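Local coordinates for pectate lyase (Pectobacterium carotovorum, PDB 4U49), which probably cleaves polygalacturonate and methyl-esterified pectins within the chain by calcium-dependent beta-elimination, leaving unsaturated galacturonosyl ends, at residues D85-V90 and A104-P109; A199-G204 and V228-A233. One frame throughout, in Å; residues are numbered along the deposited sequence.

Contact 1: D85-V90 and A104-P109; sequences DYWYWV and AASTAP
This contact is the far end of a beta hairpin in the N-terminal beta-sandwich, a module consistent with a fibronectin type III-like fold: Trp87 and Tyr88 of strand 87-94 run antiparallel to Ser106 and Ala105 of strand 99-106, the outer strand of its sheet. Tyr88 and Ala105 form the hydrogen-bonded pair, each backbone N donating to the other's O; Tyr88 N to Ala105 O, at 2.7 Å, is the shorter of the two bonds, though the more bent. Trp87 and Ser106 make the neighbouring non-hydrogen-bonded pair, and there the side chains take over. The indole of Trp87 lies flat across the strand, and its six-membered ring sits over Ser106 CB, which stands 3.4 Å from the ring centroid and only 5° off the normal. This is a CH-pi contact made by the methylene carbon. Ala104 CB approaches the same indole obliquely, 3.7 Å from Trp87 CE3. Trp89 meets that alanine too, its five-membered ring facing Ala104 CA at 3.9 Å from the ring centroid, so one small residue is packed against two indoles. The other face of the sheet carries Tyr88 and Ala105, buried against Leu28 of strand 24-31, while the hydroxyl of Tyr88 bonds to Asp77. Beyond the last bridge, Thr107 carries on the pairing with both backbone and side chain: its backbone N donates to Tyr86 O, and Thr107 OG1, held between backbone N and carbonyl carbon (chi1 61°), accepts from Tyr86 N at 2.9 Å in a nearly straight bond of 167°. The hydroxyl thus does the work of a strand carbonyl, and the methyl of the same residue, Thr107 CG2, lies in the plane of the Tyr88 ring, 3.8 Å from its edge atom CE2.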
loop_
_atom_site.group_PDB
_atom_site.type_symbol
_atom_site.label_atom_id
_atom_site.label_comp_id
_atom_site.label_asym_id
_atom_site.label_seq_id
_atom_site.Cartn_x
_atom_site.Cartn_y
_atom_site.Cartn_z
ATOM N N ASP A 85 -1.403 22.264 -14.667
ATOM C CA ASP A 85 -1.751 20.888 -15.000
ATOM C C ASP A 85 -0.561 20.244 -15.702
ATOM O O ASP A 85 0.111 20.890 -16.505
ATOM C CB ASP A 85 -2.995 20.826 -15.892
ATOM C CG ASP A 85 -4.230 21.399 -15.220
ATOM O OD1 ASP A 85 -4.329 21.309 -13.981
ATOM O OD2 ASP A 85 -5.103 21.934 -15.934
ATOM N N TYR A 86 -0.301 18.975 -15.406
ATOM C CA TYR A 86 0.855 18.293 -15.977
ATOM C C TYR A 86 0.499 16.966 -16.633
ATOM O O TYR A 86 -0.519 16.350 -16.316
ATOM C CB TYR A 86 1.915 18.048 -14.901
ATOM C CG TYR A 86 2.681 19.278 -14.479
ATOM C CD1 TYR A 86 3.752 19.741 -15.228
ATOM C CD2 TYR A 86 2.345 19.964 -13.323
ATOM C CE1 TYR A 86 4.462 20.860 -14.840
ATOM C CE2 TYR A 86 3.044 21.085 -12.928
ATOM C CZ TYR A 86 4.103 21.527 -13.688
ATOM O OH TYR A 86 4.801 22.644 -13.295
ATOM N N TRP A 87 1.350 16.540 -17.556
ATOM C CA TRP A 87 1.307 15.185 -18.075
ATOM C C TRP A 87 2.558 14.459 -17.594
ATOM O O TRP A 87 3.615 15.071 -17.447
ATOM C CB TRP A 87 1.213 15.180 -19.602
ATOM C CG TRP A 87 -0.086 15.713 -20.117
ATOM C CD1 TRP A 87 -0.416 17.024 -20.308
ATOM C CD2 TRP A 87 -1.231 14.948 -20.513
ATOM N NE1 TRP A 87 -1.697 17.122 -20.796
ATOM C CE2 TRP A 87 -2.220 15.863 -20.929
ATOM C CE3 TRP A 87 -1.520 13.580 -20.547
ATOM C CZ2 TRP A 87 -3.472 15.455 -21.382
ATOM C CZ3 TRP A 87 -2.767 13.177 -20.998
ATOM C CH2 TRP A 87 -3.726 14.110 -21.408
ATOM N N TYR A 88 2.433 13.163 -17.334
ATOM C CA TYR A 88 3.560 12.366 -16.862
ATOM C C TYR A 88 3.716 11.091 -17.682
ATOM O O TYR A 88 2.742 10.572 -18.228
ATOM C CB TYR A 88 3.391 11.997 -15.385
ATOM C CG TYR A 88 3.532 13.140 -14.406
ATOM C CD1 TYR A 88 4.756 13.432 -13.821
ATOM C CD2 TYR A 88 2.433 13.913 -14.048
ATOM C CE1 TYR A 88 4.888 14.467 -12.915
ATOM C CE2 TYR A 88 2.554 14.951 -13.144
ATOM C CZ TYR A 88 3.783 15.222 -12.579
ATOM O OH TYR A 88 3.914 16.252 -11.678
ATOM N N TRP A 89 4.950 10.598 -17.756
ATOM C CA TRP A 89 5.262 9.295 -18.338
ATOM C C TRP A 89 6.290 8.577 -17.474
ATOM O O TRP A 89 7.136 9.223 -16.859
ATOM C CB TRP A 89 5.830 9.426 -19.756
ATOM C CG TRP A 89 4.928 10.039 -20.765
ATOM C CD1 TRP A 89 4.173 9.383 -21.694
ATOM C CD2 TRP A 89 4.705 11.437 -20.978
ATOM N NE1 TRP A 89 3.489 10.286 -22.468
ATOM C CE2 TRP A 89 3.793 11.553 -22.046
ATOM C CE3 TRP A 89 5.179 12.599 -20.364
ATOM C CZ2 TRP A 89 3.346 12.788 -22.513
ATOM C CZ3 TRP A 89 4.734 13.824 -20.829
ATOM C CH2 TRP A 89 3.825 13.909 -21.892
ATOM N N VAL A 90 6.232 7.249 -17.436
ATOM C CA VAL A 90 7.358 6.475 -16.920
ATOM C C VAL A 90 7.885 5.546 -18.017
ATOM O O VAL A 90 7.113 4.917 -18.748
ATOM C CB VAL A 90 6.995 5.655 -15.653
ATOM C CG1 VAL A 90 6.598 6.581 -14.513
ATOM C CG2 VAL A 90 5.885 4.657 -15.937
ATOM N N ALA A 104 0.486 8.275 -21.242
ATOM C CA ALA A 104 0.558 9.602 -20.652
ATOM C C ALA A 104 -0.515 9.711 -19.578
ATOM O O ALA A 104 -1.659 9.313 -19.792
ATOM C CB ALA A 104 0.377 10.679 -21.712
ATOM N N ALA A 105 -0.139 10.225 -18.413
ATOM C CA ALA A 105 -1.088 10.437 -17.329
ATOM C C ALA A 105 -1.204 11.926 -17.048
ATOM O O ALA A 105 -0.196 12.613 -16.904
ATOM C CB ALA A 105 -0.658 9.686 -16.078
ATOM N N SER A 106 -2.437 12.419 -16.979
ATOM C CA SER A 106 -2.686 13.842 -16.768
ATOM C C SER A 106 -3.238 14.128 -15.379
ATOM O O SER A 106 -4.046 13.362 -14.851
ATOM C CB SER A 106 -3.658 14.375 -17.824
ATOM O OG SER A 106 -3.972 15.736 -17.582
ATOM N N THR A 107 -2.803 15.239 -14.793
ATOM C CA THR A 107 -3.337 15.694 -13.513
ATOM C C THR A 107 -4.724 16.296 -13.704
ATOM O O THR A 107 -5.499 16.424 -12.756
ATOM C CB THR A 107 -2.422 16.735 -12.852
ATOM O OG1 THR A 107 -2.311 17.881 -13.704
ATOM C CG2 THR A 107 -1.037 16.154 -12.615
ATOM N N ALA A 108 -5.022 16.671 -14.943
ATOM C CA ALA A 108 -6.334 17.185 -15.305
ATOM C C ALA A 108 -7.166 16.069 -15.930
ATOM O O ALA A 108 -6.617 15.121 -16.487
ATOM C CB ALA A 108 -6.199 18.363 -16.263
ATOM N N PRO A 109 -8.498 16.167 -15.829
ATOM C CA PRO A 109 -9.344 15.117 -16.410
ATOM C C PRO A 109 -9.325 15.126 -17.935
ATOM O O PRO A 109 -8.846 16.085 -18.543
ATOM C CB PRO A 109 -10.738 15.458 -15.878
ATOM C CG PRO A 109 -10.682 16.910 -15.613
ATOM C CD PRO A 109 -9.293 17.195 -15.138
HETATM O O HOH W 1 -2.916 17.949 -17.548
#

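Contact 2: A199-G204 and V228-A233; sequences AATNLG and VLQQNA
The side-chain amides of Asn202 and Gln231, on neighbouring strands, lie near each other with their planes turned by about 58° and neither laid on the other's face; Asn202 CG and Gln231 CD are 4.9 Å apart. Contact is through the aliphatic parts, Asn202 CB against Gln231 CG at 4.2 Å. In both residues CG is anti to the backbone N (chi1 -175° and -171°), which sends the two amides the same way, to Thr238. Strand 236-241 holds them: Thr238 OG1 bonds to Asn202 ND2 and Gln231 OE1, and Ser236 OG to Gln231 NE2, which also reaches Asn268 O of strand 267-271. Asn202 OD1 accepts Gly204 N from above its carbonyl plane, closing an Asx turn where the strand ends. These amides belong to a parallel beta-helix, the right-handed fold of family 3 polysaccharide lyases, in which strands 200-202 and 229-230 are equivalent strands of successive coils. Ala200 pairs with Leu229, and Thr201 with Gln230. Gln230 straddles Thr201, its N donating to Ala200 O (3.0 Å) and its O accepting Asn202 N (2.7 Å). At the start Val228 O takes two donors, Ala199 N at 2.9 Å and the longer Ala200 N at 3.3 Å. On one face Thr201 and Gln230 run alongside each other, Thr201 OG1 lying against the Gln230 CB methylene at 3.5 Å. The opposite face is apolar: Leu229 CD2 comes to 4.0 Å from Ala200 CB, and Ile209 and Met207 continue this packing inward. Ala199 lies beside Ile195, which binds calcium in another structure of this protein, though none is bound to this chain. Backbone bonds thus join the coils up to Asn202 N; past it the anchored amides take over, while Asn202 O and Ala233 N stay buried without a polar partner.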
loop_
_atom_site.group_PDB
_atom_site.type_symbol
_atom_site.label_atom_id
_atom_site.label_comp_id
_atom_site.label_asym_id
_atom_site.label_seq_id
_atom_site.Cartn_x
_atom_site.Cartn_y
_atom_site.Cartn_z
ATOM N N ALA A 199 -7.652 -0.271 4.039
ATOM C CA ALA A 199 -7.243 -0.224 2.640
ATOM C C ALA A 199 -7.255 -1.634 2.065
ATOM O O ALA A 199 -7.773 -1.872 0.972
ATOM C CB ALA A 199 -5.866 0.409 2.494
ATOM N N ALA A 200 -6.690 -2.572 2.818
ATOM C CA ALA A 200 -6.626 -3.959 2.385
ATOM C C ALA A 200 -6.651 -4.898 3.584
ATOM O O ALA A 200 -6.116 -4.579 4.646
ATOM C CB ALA A 200 -5.381 -4.199 1.545
ATOM N N THR A 201 -7.270 -6.058 3.401
ATOM C CA THR A 201 -7.445 -7.020 4.481
ATOM C C THR A 201 -7.056 -8.414 4.014
ATOM O O THR A 201 -7.549 -8.886 2.992
ATOM C CB THR A 201 -8.900 -7.038 4.986
ATOM O OG1 THR A 201 -9.255 -5.737 5.476
ATOM C CG2 THR A 201 -9.067 -8.061 6.097
ATOM N N ASN A 202 -6.170 -9.071 4.756
ATOM C CA ASN A 202 -5.659 -10.376 4.343
ATOM C C ASN A 202 -6.178 -11.542 5.187
ATOM O O ASN A 202 -5.945 -11.604 6.395
ATOM C CB ASN A 202 -4.130 -10.368 4.372
ATOM C CG ASN A 202 -3.528 -11.651 3.834
ATOM O OD1 ASN A 202 -4.195 -12.419 3.142
ATOM N ND2 ASN A 202 -2.255 -11.881 4.137
ATOM N N LEU A 203 -6.872 -12.470 4.530
ATOM C CA LEU A 203 -7.313 -13.715 5.158
ATOM C C LEU A 203 -6.646 -14.922 4.509
ATOM O O LEU A 203 -6.798 -16.054 4.971
ATOM C CB LEU A 203 -8.833 -13.871 5.066
ATOM C CG LEU A 203 -9.744 -13.074 6.001
ATOM C CD1 LEU A 203 -9.838 -11.613 5.577
ATOM C CD2 LEU A 203 -11.125 -13.712 6.041
ATOM N N GLY A 204 -5.910 -14.675 3.430
ATOM C CA GLY A 204 -5.317 -15.746 2.653
ATOM C C GLY A 204 -3.937 -16.159 3.122
ATOM O O GLY A 204 -3.536 -15.870 4.251
ATOM N N VAL A 228 -4.328 0.883 8.066
ATOM C CA VAL A 228 -4.247 0.651 6.631
ATOM C C VAL A 228 -4.467 -0.814 6.275
ATOM O O VAL A 228 -5.255 -1.135 5.385
ATOM C CB VAL A 228 -2.880 1.090 6.081
ATOM C CG1 VAL A 228 -2.834 0.914 4.570
ATOM C CG2 VAL A 228 -2.590 2.530 6.475
ATOM N N LEU A 229 -3.764 -1.697 6.976
ATOM C CA LEU A 229 -3.747 -3.116 6.636
ATOM C C LEU A 229 -4.352 -3.958 7.749
ATOM O O LEU A 229 -4.175 -3.667 8.915
ATOM C CB LEU A 229 -2.327 -3.581 6.365
ATOM C CG LEU A 229 -1.627 -2.872 5.217
ATOM C CD1 LEU A 229 -0.203 -3.366 5.052
ATOM C CD2 LEU A 229 -2.413 -3.043 3.923
ATOM N N GLN A 230 -5.070 -5.008 7.398
ATOM C CA GLN A 230 -5.817 -5.745 8.388
ATOM C C GLN A 230 -5.558 -7.204 8.051
ATOM O O GLN A 230 -5.508 -7.573 6.869
ATOM C CB GLN A 230 -7.252 -5.223 8.284
ATOM C CG GLN A 230 -8.333 -5.452 9.298
ATOM C CD GLN A 230 -7.873 -5.758 10.684
ATOM O OE1 GLN A 230 -7.166 -4.943 11.339
ATOM N NE2 GLN A 230 -8.512 -6.797 11.246
ATOM N N GLN A 231 -5.284 -7.997 9.085
ATOM C CA GLN A 231 -4.759 -9.353 8.903
ATOM C C GLN A 231 -5.077 -10.240 10.108
ATOM O O GLN A 231 -4.267 -10.382 11.028
ATOM C CB GLN A 231 -3.238 -9.329 8.686
ATOM C CG GLN A 231 -2.626 -10.661 8.267
ATOM C CD GLN A 231 -1.120 -10.577 8.011
ATOM O OE1 GLN A 231 -0.623 -9.567 7.514
ATOM N NE2 GLN A 231 -0.388 -11.640 8.365
ATOM N N ASN A 232 -6.263 -10.831 10.107
ATOM C CA ASN A 232 -6.743 -11.561 11.270
ATOM C C ASN A 232 -6.365 -13.034 11.251
ATOM O O ASN A 232 -6.266 -13.667 12.303
ATOM C CB ASN A 232 -8.258 -11.401 11.372
ATOM C CG ASN A 232 -8.657 -10.080 12.004
ATOM O OD1 ASN A 232 -9.388 -9.287 11.408
ATOM N ND2 ASN A 232 -8.161 -9.829 13.217
ATOM N N ALA A 233 -6.142 -13.574 10.057
ATOM C CA ALA A 233 -5.772 -14.974 9.920
ATOM C C ALA A 233 -4.368 -15.230 10.449
ATOM O O ALA A 233 -3.494 -14.360 10.380
ATOM C CB ALA A 233 -5.876 -15.411 8.468
#

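How the contacts relate
The two contacts sit on opposite sides of the chain's centre, their nearest atoms about 21 Å apart, and share no strand. Contact 1 is a surface contact between consecutive strands of one antiparallel hairpin in the N-terminal module; contact 2 is largely buried and joins parallel strands of successive coils in the beta-helix, where calcium-binding residues lie close by. Each has four cross-segment hydrogen bonds, but 85-90 with 104-109 enlists a threonine hydroxyl as one acceptor, whereas 199-204 with 228-233 uses backbone atoms for all four. Indole faces over small residues mark the exposed contact, while aliphatic side chains and amides tied to other strands mark the interior one.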